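Local atomic coordinates of alternansucrase (Leuconostoc mesenteroides, PDB entry 6HVG), a protein that belongs to glycosyl hydrolase family 70, with a core related to the TIM barrel and choline-binding-type repeats nearer both ends of the chain. Residues G533-Q538 with T1251-R1256; L577-I582 with Q1160-P1165; R1089-T1094 with G1109-D1114. All blocks are in the same frame, centred on the assembly; numbering follows the deposited sequence.

Contact 1: residues G533-Q538 with T1251-R1256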
ATOM      1  N   GLY A 533      -0.054   8.675   1.656  1.00 47.61           N
ATOM      2  CA  GLY A 533      -1.244   9.528   1.494  1.00 44.55           C
ATOM      3  C   GLY A 533      -1.137  10.525   0.356  1.00 44.71           C
ATOM      4  O   GLY A 533      -0.051  10.825  -0.104  1.00 47.91           O
ATOM      5  N   PHE A 534      -2.269  11.052  -0.086  1.00 44.23           N
ATOM      6  CA  PHE A 534      -2.302  11.930  -1.246  1.00 44.36           C
ATOM      7  C   PHE A 534      -2.918  13.289  -0.978  1.00 44.85           C
ATOM      8  O   PHE A 534      -3.810  13.421  -0.127  1.00 43.68           O
ATOM      9  CB  PHE A 534      -3.130  11.302  -2.355  1.00 45.72           C
ATOM     10  CG  PHE A 534      -2.706   9.928  -2.726  1.00 46.27           C
ATOM     11  CD1 PHE A 534      -1.532   9.710  -3.426  1.00 48.95           C
ATOM     12  CD2 PHE A 534      -3.485   8.857  -2.394  1.00 48.64           C
ATOM     13  CE1 PHE A 534      -1.134   8.440  -3.763  1.00 48.36           C
ATOM     14  CE2 PHE A 534      -3.102   7.583  -2.748  1.00 50.46           C
ATOM     15  CZ  PHE A 534      -1.930   7.379  -3.440  1.00 50.59           C
ATOM     16  N   LEU A 535      -2.481  14.258  -1.787  1.00 43.79           N
ATOM     17  CA  LEU A 535      -3.029  15.597  -1.835  1.00 41.78           C
ATOM     18  C   LEU A 535      -3.592  15.862  -3.224  1.00 40.84           C
ATOM     19  O   LEU A 535      -2.911  15.643  -4.207  1.00 41.75           O
ATOM     20  CB  LEU A 535      -1.938  16.617  -1.587  1.00 42.21           C
ATOM     21  CG  LEU A 535      -1.270  16.577  -0.217  1.00 44.30           C
ATOM     22  CD1 LEU A 535      -0.146  17.605  -0.155  1.00 44.96           C
ATOM     23  CD2 LEU A 535      -2.297  16.832   0.856  1.00 45.45           C
ATOM     24  N   ALA A 536      -4.843  16.314  -3.306  1.00 38.61           N
ATOM     25  CA  ALA A 536      -5.417  16.694  -4.586  1.00 39.36           C
ATOM     26  C   ALA A 536      -5.279  18.206  -4.761  1.00 42.25           C
ATOM     27  O   ALA A 536      -5.674  18.966  -3.889  1.00 42.02           O
ATOM     28  CB  ALA A 536      -6.868  16.288  -4.661  1.00 39.32           C
ATOM     29  N   TYR A 537      -4.727  18.637  -5.889  1.00 41.97           N
ATOM     30  CA  TYR A 537      -4.594  20.045  -6.175  1.00 41.66           C
ATOM     31  C   TYR A 537      -5.936  20.635  -6.591  1.00 45.04           C
ATOM     32  O   TYR A 537      -6.753  19.964  -7.227  1.00 41.19           O
ATOM     33  CB  TYR A 537      -3.573  20.304  -7.283  1.00 41.79           C
ATOM     34  CG  TYR A 537      -2.167  19.810  -7.019  1.00 40.34           C
ATOM     35  CD1 TYR A 537      -1.694  19.600  -5.751  1.00 39.66           C
ATOM     36  CD2 TYR A 537      -1.296  19.563  -8.076  1.00 41.97           C
ATOM     37  CE1 TYR A 537      -0.405  19.112  -5.530  1.00 38.51           C
ATOM     38  CE2 TYR A 537      -0.004  19.112  -7.857  1.00 38.88           C
ATOM     39  CZ  TYR A 537       0.428  18.887  -6.578  1.00 37.10           C
ATOM     40  OH  TYR A 537       1.682  18.424  -6.361  1.00 39.64           O
ATOM     41  N   GLN A 538      -6.141  21.915  -6.256  1.00 49.37           N
ATOM     42  CA  GLN A 538      -7.413  22.596  -6.530  1.00 48.16           C
ATOM     43  C   GLN A 538      -7.265  23.765  -7.490  1.00 46.61           C
ATOM     44  O   GLN A 538      -6.191  24.343  -7.619  1.00 46.19           O
ATOM     45  CB  GLN A 538      -8.034  23.067  -5.226  1.00 48.67           C
ATOM     46  CG  GLN A 538      -8.100  22.002  -4.144  1.00 50.73           C
ATOM     47  CD  GLN A 538      -8.996  20.833  -4.497  1.00 53.62           C
ATOM     48  OE1 GLN A 538     -10.101  21.001  -4.991  1.00 59.57           O
ATOM     49  NE2 GLN A 538      -8.505  19.630  -4.256  1.00 57.38           N
ATOM     50  N   THR A1251      -0.229  14.882  -5.667  1.00 44.52           N
ATOM     51  CA  THR A1251       1.044  14.317  -5.265  1.00 45.04           C
ATOM     52  C   THR A1251       0.842  13.443  -4.031  1.00 45.07           C
ATOM     53  O   THR A1251      -0.133  13.580  -3.316  1.00 45.22           O
ATOM     54  CB  THR A1251       2.079  15.415  -4.925  1.00 45.58           C
ATOM     55  OG1 THR A1251       3.267  14.807  -4.402  1.00 46.67           O
ATOM     56  CG2 THR A1251       1.544  16.374  -3.886  1.00 47.00           C
ATOM     57  N   ASN A1252       1.780  12.536  -3.801  1.00 45.73           N
ATOM     58  CA  ASN A1252       1.889  11.901  -2.513  1.00 46.25           C
ATOM     59  C   ASN A1252       2.357  12.966  -1.520  1.00 46.63           C
ATOM     60  O   ASN A1252       3.065  13.902  -1.894  1.00 50.09           O
ATOM     61  CB  ASN A1252       2.880  10.735  -2.555  1.00 46.87           C
ATOM     62  CG  ASN A1252       4.269  11.172  -2.958  1.00 46.81           C
ATOM     63  OD1 ASN A1252       4.457  11.791  -4.012  1.00 46.00           O
ATOM     64  ND2 ASN A1252       5.249  10.859  -2.131  1.00 48.01           N
ATOM     65  N   ILE A1253       1.946  12.843  -0.263  1.00 43.72           N
ATOM     66  CA  ILE A1253       2.294  13.821   0.745  1.00 42.69           C
ATOM     67  C   ILE A1253       3.813  13.971   0.863  1.00 45.13           C
ATOM     68  O   ILE A1253       4.533  12.980   0.878  1.00 46.97           O
ATOM     69  CB  ILE A1253       1.683  13.493   2.121  1.00 41.70           C
ATOM     70  CG1 ILE A1253       2.136  12.135   2.636  1.00 43.65           C
ATOM     71  CG2 ILE A1253       0.180  13.581   2.066  1.00 40.50           C
ATOM     72  CD1 ILE A1253       1.581  11.780   3.997  1.00 44.42           C
ATOM     73  N   LEU A1254       4.281  15.217   0.940  1.00 44.91           N
ATOM     74  CA  LEU A1254       5.711  15.517   0.911  1.00 48.08           C
ATOM     75  C   LEU A1254       6.338  15.828   2.263  1.00 47.80           C
ATOM     76  O   LEU A1254       7.507  16.233   2.313  1.00 44.97           O
ATOM     77  CB  LEU A1254       5.986  16.685  -0.051  1.00 48.60           C
ATOM     78  CG  LEU A1254       5.550  16.463  -1.505  1.00 49.34           C
ATOM     79  CD1 LEU A1254       6.076  17.563  -2.399  1.00 50.58           C
ATOM     80  CD2 LEU A1254       6.039  15.138  -2.041  1.00 48.84           C
ATOM     81  N   HIS A1255       5.578  15.631   3.344  1.00 47.14           N
ATOM     82  CA  HIS A1255       6.096  15.766   4.723  1.00 52.73           C
ATOM     83  C   HIS A1255       6.542  17.199   5.087  1.00 50.49           C
ATOM     84  O   HIS A1255       7.459  17.409   5.888  1.00 50.51           O
ATOM     85  CB  HIS A1255       7.262  14.787   4.959  1.00 54.90           C
ATOM     86  CG  HIS A1255       6.881  13.350   4.846  1.00 54.19           C
ATOM     87  ND1 HIS A1255       7.724  12.330   5.230  1.00 56.26           N
ATOM     88  CD2 HIS A1255       5.743  12.762   4.415  1.00 53.29           C
ATOM     89  CE1 HIS A1255       7.125  11.172   5.022  1.00 56.29           C
ATOM     90  NE2 HIS A1255       5.920  11.407   4.537  1.00 56.69           N
ATOM     91  N   ARG A1256       5.896  18.175   4.484  1.00 46.76           N
ATOM     92  CA  ARG A1256       6.309  19.559   4.645  1.00 49.12           C
ATOM     93  C   ARG A1256       5.452  20.326   5.657  1.00 50.79           C
ATOM     94  O   ARG A1256       5.949  21.267   6.295  1.00 50.77           O
ATOM     95  CB  ARG A1256       6.305  20.262   3.289  1.00 47.77           C
ATOM     96  CG  ARG A1256       7.564  19.940   2.526  1.00 48.11           C
ATOM     97  CD  ARG A1256       7.537  20.409   1.090  1.00 47.88           C
ATOM     98  NE  ARG A1256       8.799  20.061   0.452  1.00 51.09           N
ATOM     99  CZ  ARG A1256       9.034  20.104  -0.854  1.00 53.39           C
ATOM    100  NH1 ARG A1256       8.091  20.480  -1.697  1.00 54.52           N
ATOM    101  NH2 ARG A1256      10.226  19.772  -1.323  1.00 55.15           N
TER
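L535 and T1251 bond to each other in both directions, joining two antiparallel strands that lie more than 700 residues apart along the chain. L535 N donates to T1251 O at 2.9 Å, and T1251 N returns a bond to L535 O at 3.1 Å. Where the second strand gives way to a loop, I1253 N reaches G533 O at 2.8 Å. F534 and N1252 form the non-hydrogen-bonded pair between these bonds; their side chains diverge, and T1251 O sits at the edge of the F534 ring.

The dense packing lies on the face that carries L535 and T1251. T1251 has OG1 anti to its own N (chi1 174°) and bonded to N1252 O at 2.7 Å, which leaves CG2 to lie against the phenol of Y537, 3.7 Å from Y537 CE1. L535 meets I1253 at about a right angle, L535 CG standing 4.0 Å from I1253 CG2, and Y1192 of strand 1190-1197 packs on L535. Looser and partly exposed are the later ends of the two segments. Q538 folds back on its own strand, its NE2 approaching A536 O from above the carbonyl plane, while H1255 and R1256 make no contact with 533-538 and instead give their backbone N-H groups to E520. The pairing is that of neighbouring antiparallel strands, here two interior ones of a six-stranded sheet in the family 70 region.

Contact 2: residues L577-I582 with Q1160-P1165. With CA (calcium ion), chain C.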
ATOM      1  N   LEU A 577      -2.118   7.035  -7.299  1.00 43.36           N
ATOM      2  CA  LEU A 577      -1.395   5.801  -7.163  1.00 42.66           C
ATOM      3  C   LEU A 577      -0.037   6.104  -6.596  1.00 42.51           C
ATOM      4  O   LEU A 577       0.254   5.746  -5.453  1.00 46.79           O
ATOM      5  CB  LEU A 577      -1.304   5.101  -8.538  1.00 43.73           C
ATOM      6  CG  LEU A 577      -0.452   3.830  -8.676  1.00 43.84           C
ATOM      7  CD1 LEU A 577      -0.937   2.723  -7.752  1.00 43.94           C
ATOM      8  CD2 LEU A 577      -0.522   3.383 -10.121  1.00 42.45           C
ATOM      9  N   LEU A 578       0.811   6.764  -7.382  1.00 43.12           N
ATOM     10  CA  LEU A 578       2.190   7.048  -6.960  1.00 42.56           C
ATOM     11  C   LEU A 578       2.622   8.388  -7.464  1.00 40.22           C
ATOM     12  O   LEU A 578       2.188   8.842  -8.528  1.00 40.21           O
ATOM     13  CB  LEU A 578       3.167   5.984  -7.490  1.00 46.26           C
ATOM     14  CG  LEU A 578       3.129   4.601  -6.820  1.00 49.56           C
ATOM     15  CD1 LEU A 578       3.663   3.504  -7.729  1.00 51.34           C
ATOM     16  CD2 LEU A 578       3.945   4.594  -5.539  1.00 51.64           C
ATOM     17  N   ALA A 579       3.512   9.005  -6.702  1.00 39.50           N
ATOM     18  CA  ALA A 579       4.248  10.198  -7.106  1.00 38.98           C
ATOM     19  C   ALA A 579       3.340  11.332  -7.537  1.00 42.43           C
ATOM     20  O   ALA A 579       2.334  11.614  -6.858  1.00 44.44           O
ATOM     21  CB  ALA A 579       5.286   9.872  -8.178  1.00 38.40           C
ATOM     22  N   ASN A 580       3.708  12.032  -8.612  1.00 42.86           N
ATOM     23  CA  ASN A 580       2.909  13.127  -9.105  1.00 44.13           C
ATOM     24  C   ASN A 580       1.926  12.604 -10.099  1.00 43.97           C
ATOM     25  O   ASN A 580       2.321  12.149 -11.153  1.00 49.54           O
ATOM     26  CB  ASN A 580       3.779  14.159  -9.790  1.00 46.74           C
ATOM     27  CG  ASN A 580       4.699  14.866  -8.832  1.00 47.14           C
ATOM     28  OD1 ASN A 580       4.289  15.804  -8.127  1.00 56.08           O
ATOM     29  ND2 ASN A 580       5.925  14.438  -8.796  1.00 47.13           N
ATOM     30  N   ASP A 581       0.641  12.664  -9.778  1.00 43.66           N
ATOM     31  CA  ASP A 581      -0.384  12.090 -10.643  1.00 44.10           C
ATOM     32  C   ASP A 581      -0.708  13.084 -11.769  1.00 44.80           C
ATOM     33  O   ASP A 581      -1.124  14.196 -11.522  1.00 48.77           O
ATOM     34  CB  ASP A 581      -1.623  11.727  -9.822  1.00 41.33           C
ATOM     35  CG  ASP A 581      -2.664  11.058 -10.611  1.00 40.34           C
ATOM     36  OD1 ASP A 581      -2.566   9.837 -10.858  1.00 38.72           O
ATOM     37  OD2 ASP A 581      -3.644  11.757 -10.955  1.00 48.59           O
ATOM     38  N   ILE A 582      -0.486  12.655 -13.000  1.00 45.49           N
ATOM     39  CA  ILE A 582      -0.740  13.445 -14.191  1.00 46.91           C
ATOM     40  C   ILE A 582      -2.247  13.556 -14.488  1.00 48.02           C
ATOM     41  O   ILE A 582      -2.981  12.577 -14.403  1.00 46.12           O
ATOM     42  CB  ILE A 582       0.010  12.834 -15.396  1.00 48.45           C
ATOM     43  CG1 ILE A 582       1.517  13.018 -15.183  1.00 48.31           C
ATOM     44  CG2 ILE A 582      -0.449  13.462 -16.711  1.00 49.06           C
ATOM     45  CD1 ILE A 582       2.378  12.184 -16.106  1.00 50.25           C
ATOM     46  N   GLN A1160       1.889   8.738 -14.015  1.00 44.62           N
ATOM     47  CA  GLN A1160       2.704   9.580 -13.136  1.00 44.86           C
ATOM     48  C   GLN A1160       4.118   9.854 -13.615  1.00 44.21           C
ATOM     49  O   GLN A1160       4.594   9.260 -14.577  1.00 49.76           O
ATOM     50  CB  GLN A1160       2.740   9.003 -11.694  1.00 45.62           C
ATOM     51  CG  GLN A1160       3.664   7.817 -11.464  1.00 47.84           C
ATOM     52  CD  GLN A1160       3.173   6.523 -12.094  1.00 51.03           C
ATOM     53  OE1 GLN A1160       1.985   6.190 -11.990  1.00 51.00           O
ATOM     54  NE2 GLN A1160       4.080   5.772 -12.725  1.00 49.37           N
ATOM     55  N   ILE A1161       4.785  10.750 -12.895  1.00 41.79           N
ATOM     56  CA  ILE A1161       6.164  11.109 -13.146  1.00 42.38           C
ATOM     57  C   ILE A1161       6.782  11.468 -11.789  1.00 41.64           C
ATOM     58  O   ILE A1161       6.081  11.969 -10.921  1.00 44.73           O
ATOM     59  CB  ILE A1161       6.223  12.257 -14.177  1.00 44.04           C
ATOM     60  CG1 ILE A1161       7.657  12.542 -14.622  1.00 45.50           C
ATOM     61  CG2 ILE A1161       5.560  13.513 -13.641  1.00 42.61           C
ATOM     62  CD1 ILE A1161       7.724  13.441 -15.835  1.00 48.04           C
ATOM     63  N   TYR A1162       8.069  11.184 -11.596  1.00 40.66           N
ATOM     64  CA  TYR A1162       8.725  11.370 -10.292  1.00 43.37           C
ATOM     65  C   TYR A1162       9.718  12.518 -10.252  1.00 45.13           C
ATOM     66  O   TYR A1162      10.199  12.968 -11.271  1.00 47.44           O
ATOM     67  CB  TYR A1162       9.509  10.118  -9.901  1.00 41.53           C
ATOM     68  CG  TYR A1162       8.712   8.921  -9.420  1.00 41.97           C
ATOM     69  CD1 TYR A1162       7.842   8.241 -10.264  1.00 41.37           C
ATOM     70  CD2 TYR A1162       8.902   8.418  -8.133  1.00 42.69           C
ATOM     71  CE1 TYR A1162       7.175   7.104  -9.839  1.00 41.97           C
ATOM     72  CE2 TYR A1162       8.223   7.295  -7.694  1.00 43.36           C
ATOM     73  CZ  TYR A1162       7.370   6.635  -8.550  1.00 43.22           C
ATOM     74  OH  TYR A1162       6.742   5.491  -8.104  1.00 45.55           O
ATOM     75  N   ALA A1163      10.039  12.957  -9.042  1.00 48.66           N
ATOM     76  CA  ALA A1163      11.187  13.815  -8.779  1.00 50.23           C
ATOM     77  C   ALA A1163      11.367  14.967  -9.770  1.00 53.33           C
ATOM     78  O   ALA A1163      12.367  15.019 -10.511  1.00 57.59           O
ATOM     79  CB  ALA A1163      12.433  12.968  -8.720  1.00 53.76           C
ATOM     80  N   LEU A1164      10.401  15.886  -9.768  1.00 52.62           N
ATOM     81  CA  LEU A1164      10.471  17.113 -10.560  1.00 51.44           C
ATOM     82  C   LEU A1164      11.200  18.186  -9.725  1.00 54.21           C
ATOM     83  O   LEU A1164      10.843  18.403  -8.582  1.00 54.72           O
ATOM     84  CB  LEU A1164       9.062  17.569 -10.913  1.00 48.05           C
ATOM     85  CG  LEU A1164       8.252  16.519 -11.684  1.00 47.38           C
ATOM     86  CD1 LEU A1164       6.763  16.748 -11.546  1.00 45.84           C
ATOM     87  CD2 LEU A1164       8.620  16.486 -13.153  1.00 50.28           C
ATOM     88  N   PRO A1165      12.236  18.842 -10.291  1.00 54.74           N
ATOM     89  CA  PRO A1165      13.139  19.652  -9.468  1.00 54.40           C
ATOM     90  C   PRO A1165      12.646  21.056  -9.071  1.00 54.39           C
ATOM     91  O   PRO A1165      13.236  21.667  -8.184  1.00 54.61           O
ATOM     92  CB  PRO A1165      14.377  19.787 -10.350  1.00 54.82           C
ATOM     93  CG  PRO A1165      13.839  19.747 -11.737  1.00 56.89           C
ATOM     94  CD  PRO A1165      12.708  18.755 -11.688  1.00 56.37           C
TER
HETATM   95 CA    CA C2000      -3.901   8.984 -11.897  1.00 47.20          CA
HETATM   96  O   HOH W   1      -2.938   9.907 -13.856  1.00 40.78           O
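Next to the calcium site, N580 pairs with I1161 in the last strand-to-strand step of an antiparallel sheet, and the following residue, D581, turns to the metal. D581 OD1 binds the calcium ion together with D1159 OD1 and the backbone oxygens of E575 and N625. Water 1 completes part of the shell at 2.4 Å from the calcium, and it donates to I582 O at 2.7 Å, so the strand holds the ion through both a carboxylate and a water. The other carboxylate oxygen, D581 OD2, is bonded to N1249 ND2, which should restrain the rotation of the group.

The backbone pairing itself is weak: N580 N to I1161 O and I1161 N to N580 O both measure 3.3 Å. The side chain of N580 reinforces it. With CG beside the backbone N (chi1 -67°), the amide swings to the same acceptor, and N580 ND2 reaches I1161 O at 3.3 Å in the plane of its own amide, with an N-H...O angle of 160°. I1161 O thus takes two donors from one residue, and L1164 CD1 packs against that amide, 3.7 Å from N580 ND2.

Apolar side chains pack around this polar centre, and Q1160 CB lies against L578 O and N580 O. A579 CB sits over the Y1162 ring, 3.6 Å from its centroid and 6° off the normal, a CH-pi contact, while L578 packs about Y1162 OH. I582 CD1 covers the backbone of Q1160 and meets I1161 CG2 at 4.2 Å. The arrangement pairs the outermost strand, 1160-1161, with strand 580-582 beside a calcium site that gathers E575 and D581 from one stretch, with N625 and the distant D1159.

Contact 3: residues R1089-T1094 with G1109-D1114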
ATOM      1  N   ARG A1089      14.409   6.826 -18.090  1.00 49.29           N
ATOM      2  CA  ARG A1089      15.485   7.032 -17.110  1.00 53.57           C
ATOM      3  C   ARG A1089      14.955   7.113 -15.681  1.00 52.71           C
ATOM      4  O   ARG A1089      14.089   7.951 -15.385  1.00 50.25           O
ATOM      5  CB  ARG A1089      16.279   8.306 -17.394  1.00 54.38           C
ATOM      6  CG  ARG A1089      17.342   8.549 -16.332  1.00 53.54           C
ATOM      7  CD  ARG A1089      18.368   9.564 -16.755  1.00 54.57           C
ATOM      8  NE  ARG A1089      18.830   9.360 -18.125  1.00 57.98           N
ATOM      9  CZ  ARG A1089      19.621   8.366 -18.526  1.00 57.04           C
ATOM     10  NH1 ARG A1089      20.067   7.448 -17.673  1.00 59.63           N
ATOM     11  NH2 ARG A1089      20.001   8.307 -19.788  1.00 55.43           N
ATOM     12  N   SER A1090      15.518   6.284 -14.805  1.00 51.68           N
ATOM     13  CA  SER A1090      15.073   6.233 -13.425  1.00 52.98           C
ATOM     14  C   SER A1090      15.338   7.542 -12.685  1.00 57.50           C
ATOM     15  O   SER A1090      16.372   8.199 -12.895  1.00 54.30           O
ATOM     16  CB  SER A1090      15.748   5.100 -12.677  1.00 52.62           C
ATOM     17  OG  SER A1090      15.456   5.164 -11.287  1.00 54.52           O
ATOM     18  N   SER A1091      14.389   7.898 -11.820  1.00 58.72           N
ATOM     19  CA  SER A1091      14.535   9.032 -10.915  1.00 63.68           C
ATOM     20  C   SER A1091      15.443   8.671  -9.736  1.00 61.85           C
ATOM     21  O   SER A1091      15.905   9.558  -9.014  1.00 65.45           O
ATOM     22  CB  SER A1091      13.174   9.495 -10.405  1.00 65.14           C
ATOM     23  OG  SER A1091      12.471   8.415  -9.822  1.00 69.90           O
ATOM     24  N   GLY A1092      15.694   7.381  -9.542  1.00 59.68           N
ATOM     25  CA  GLY A1092      16.773   6.932  -8.667  1.00 63.06           C
ATOM     26  C   GLY A1092      16.568   7.213  -7.185  1.00 64.22           C
ATOM     27  O   GLY A1092      15.479   7.000  -6.649  1.00 60.91           O
ATOM     28  N   ASP A1093      17.625   7.697  -6.533  1.00 64.46           N
ATOM     29  CA  ASP A1093      17.578   8.036  -5.110  1.00 63.01           C
ATOM     30  C   ASP A1093      17.025   9.429  -4.837  1.00 63.39           C
ATOM     31  O   ASP A1093      16.833   9.779  -3.677  1.00 64.98           O
ATOM     32  CB  ASP A1093      18.975   7.906  -4.498  1.00 63.90           C
ATOM     33  CG  ASP A1093      19.423   6.453  -4.374  1.00 63.42           C
ATOM     34  OD1 ASP A1093      18.550   5.565  -4.335  1.00 65.21           O
ATOM     35  OD2 ASP A1093      20.637   6.202  -4.282  1.00 59.64           O
ATOM     36  N   THR A1094      16.750  10.204  -5.890  1.00 60.37           N
ATOM     37  CA  THR A1094      16.245  11.568  -5.740  1.00 63.38           C
ATOM     38  C   THR A1094      14.891  11.580  -5.051  1.00 63.23           C
ATOM     39  O   THR A1094      13.997  10.842  -5.423  1.00 69.35           O
ATOM     40  CB  THR A1094      16.135  12.280  -7.104  1.00 62.59           C
ATOM     41  OG1 THR A1094      17.405  12.219  -7.770  1.00 61.83           O
ATOM     42  CG2 THR A1094      15.724  13.757  -6.933  1.00 62.05           C
ATOM     43  N   GLY A1109      12.556   1.519 -14.020  1.00 46.03           N
ATOM     44  CA  GLY A1109      12.036   2.274 -15.173  1.00 45.14           C
ATOM     45  C   GLY A1109      10.606   2.738 -15.043  1.00 42.94           C
ATOM     46  O   GLY A1109      10.178   3.591 -15.808  1.00 39.36           O
ATOM     47  N   TYR A1110       9.867   2.174 -14.081  1.00 44.12           N
ATOM     48  CA  TYR A1110       8.507   2.640 -13.795  1.00 45.55           C
ATOM     49  C   TYR A1110       8.463   3.993 -13.103  1.00 46.65           C
ATOM     50  O   TYR A1110       7.435   4.656 -13.149  1.00 48.38           O
ATOM     51  CB  TYR A1110       7.717   1.614 -12.982  1.00 46.43           C
ATOM     52  CG  TYR A1110       7.215   0.483 -13.837  1.00 47.48           C
ATOM     53  CD1 TYR A1110       6.196   0.690 -14.766  1.00 48.32           C
ATOM     54  CD2 TYR A1110       7.784  -0.772 -13.768  1.00 47.68           C
ATOM     55  CE1 TYR A1110       5.743  -0.334 -15.577  1.00 47.84           C
ATOM     56  CE2 TYR A1110       7.334  -1.797 -14.575  1.00 48.24           C
ATOM     57  CZ  TYR A1110       6.321  -1.578 -15.471  1.00 48.29           C
ATOM     58  OH  TYR A1110       5.904  -2.616 -16.269  1.00 53.25           O
ATOM     59  N   ALA A1111       9.571   4.405 -12.483  1.00 47.21           N
ATOM     60  CA  ALA A1111       9.664   5.721 -11.848  1.00 46.19           C
ATOM     61  C   ALA A1111      10.714   6.534 -12.580  1.00 45.65           C
ATOM     62  O   ALA A1111      11.885   6.215 -12.532  1.00 46.69           O
ATOM     63  CB  ALA A1111      10.021   5.578 -10.375  1.00 46.43           C
ATOM     64  N   PHE A1112      10.285   7.608 -13.224  1.00 43.56           N
ATOM     65  CA  PHE A1112      11.156   8.374 -14.074  1.00 44.66           C
ATOM     66  C   PHE A1112      10.925   9.871 -13.956  1.00 47.02           C
ATOM     67  O   PHE A1112       9.845  10.318 -13.626  1.00 44.94           O
ATOM     68  CB  PHE A1112      10.953   7.963 -15.537  1.00 46.15           C
ATOM     69  CG  PHE A1112       9.511   7.818 -15.937  1.00 43.47           C
ATOM     70  CD1 PHE A1112       8.781   8.925 -16.343  1.00 41.45           C
ATOM     71  CD2 PHE A1112       8.901   6.571 -15.918  1.00 42.49           C
ATOM     72  CE1 PHE A1112       7.458   8.803 -16.690  1.00 40.79           C
ATOM     73  CE2 PHE A1112       7.574   6.431 -16.277  1.00 42.19           C
ATOM     74  CZ  PHE A1112       6.850   7.556 -16.666  1.00 42.17           C
ATOM     75  N   THR A1113      11.973  10.635 -14.250  1.00 53.48           N
ATOM     76  CA  THR A1113      11.922  12.094 -14.315  1.00 59.54           C
ATOM     77  C   THR A1113      11.628  12.598 -15.730  1.00 56.91           C
ATOM     78  O   THR A1113      10.865  13.535 -15.900  1.00 59.01           O
ATOM     79  CB  THR A1113      13.278  12.692 -13.893  1.00 63.33           C
ATOM     80  OG1 THR A1113      14.332  11.977 -14.569  1.00 67.50           O
ATOM     81  CG2 THR A1113      13.445  12.591 -12.368  1.00 60.83           C
ATOM     82  N   ASP A1114      12.231  11.956 -16.724  1.00 55.66           N
ATOM     83  CA  ASP A1114      12.140  12.363 -18.126  1.00 51.30           C
ATOM     84  C   ASP A1114      11.522  11.242 -18.951  1.00 51.30           C
ATOM     85  O   ASP A1114      12.089  10.153 -19.078  1.00 50.70           O
ATOM     86  CB  ASP A1114      13.539  12.676 -18.639  1.00 50.47           C
ATOM     87  CG  ASP A1114      13.542  13.431 -19.955  1.00 50.71           C
ATOM     88  OD1 ASP A1114      12.509  13.451 -20.659  1.00 51.31           O
ATOM     89  OD2 ASP A1114      14.574  14.041 -20.269  1.00 49.80           O
TER
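F1112 meets R1089 with its CB, near R1089 O, and not with its ring. CG of F1112 stands between the backbone N and the carbonyl carbon (chi1 44°), which carries the ring away to meet that of Y1088 with the planes at about 55°. The Y1110 ring likewise turns from the other segment, lying nearly parallel to the ring of H752. The flat group that does take part is the A1111 carbonyl: S1091 N binds A1111 O at 3.1 Å from above its plane, 37° out of it, with S1090 CA touching the same oxygen at 3.3 Å.

S1090 and F1112 form a non-hydrogen-bonded antiparallel pair, their CA atoms 4.5 Å apart and their side chains diverging. Beyond it the first segment curls. S1090 OG accepts from G1092 N at 2.8 Å, an ST turn, and a type II' turn follows from S1091 to T1094. S1091 CB rests on T1113 CG2 at 3.7 Å, and A1111 CB packs 3.8 Å from S1091 OG, which is hydrogen-bonded to S1104 OG.

The polar ends find their partners outside the two segments: R1089 forms a salt bridge with D1117, S1090 OG bonds N1107 OD1, and D1114 OD2 takes Y1203 N. The chemistry therefore implies a join held by one backbone bond and light packing, with its charges and hydroxyls anchoring each segment to its surroundings more than to the other.

Overall arrangement
Contacts 1 and 2 show how one sheet can be assembled from remote pieces: their centres lie about 11 Å apart, and strand 1248-1252 runs beside strand 580-582, with N1252 N probably bonded to A579 O at 3.2 Å. Contact 3 joins on through segment 1160-1165 of contact 2, their centres about 10 Å apart, by a probable bond from Y1162 N to F1112 O of 2.8 Å. Contacts 1 and 3 do not touch; about 9 Å separates their nearest atoms, and contact 2 bridges them. It alone binds the calcium ion, which lies about 9 Å from the F534 side chain and about 12 Å from that of F1112.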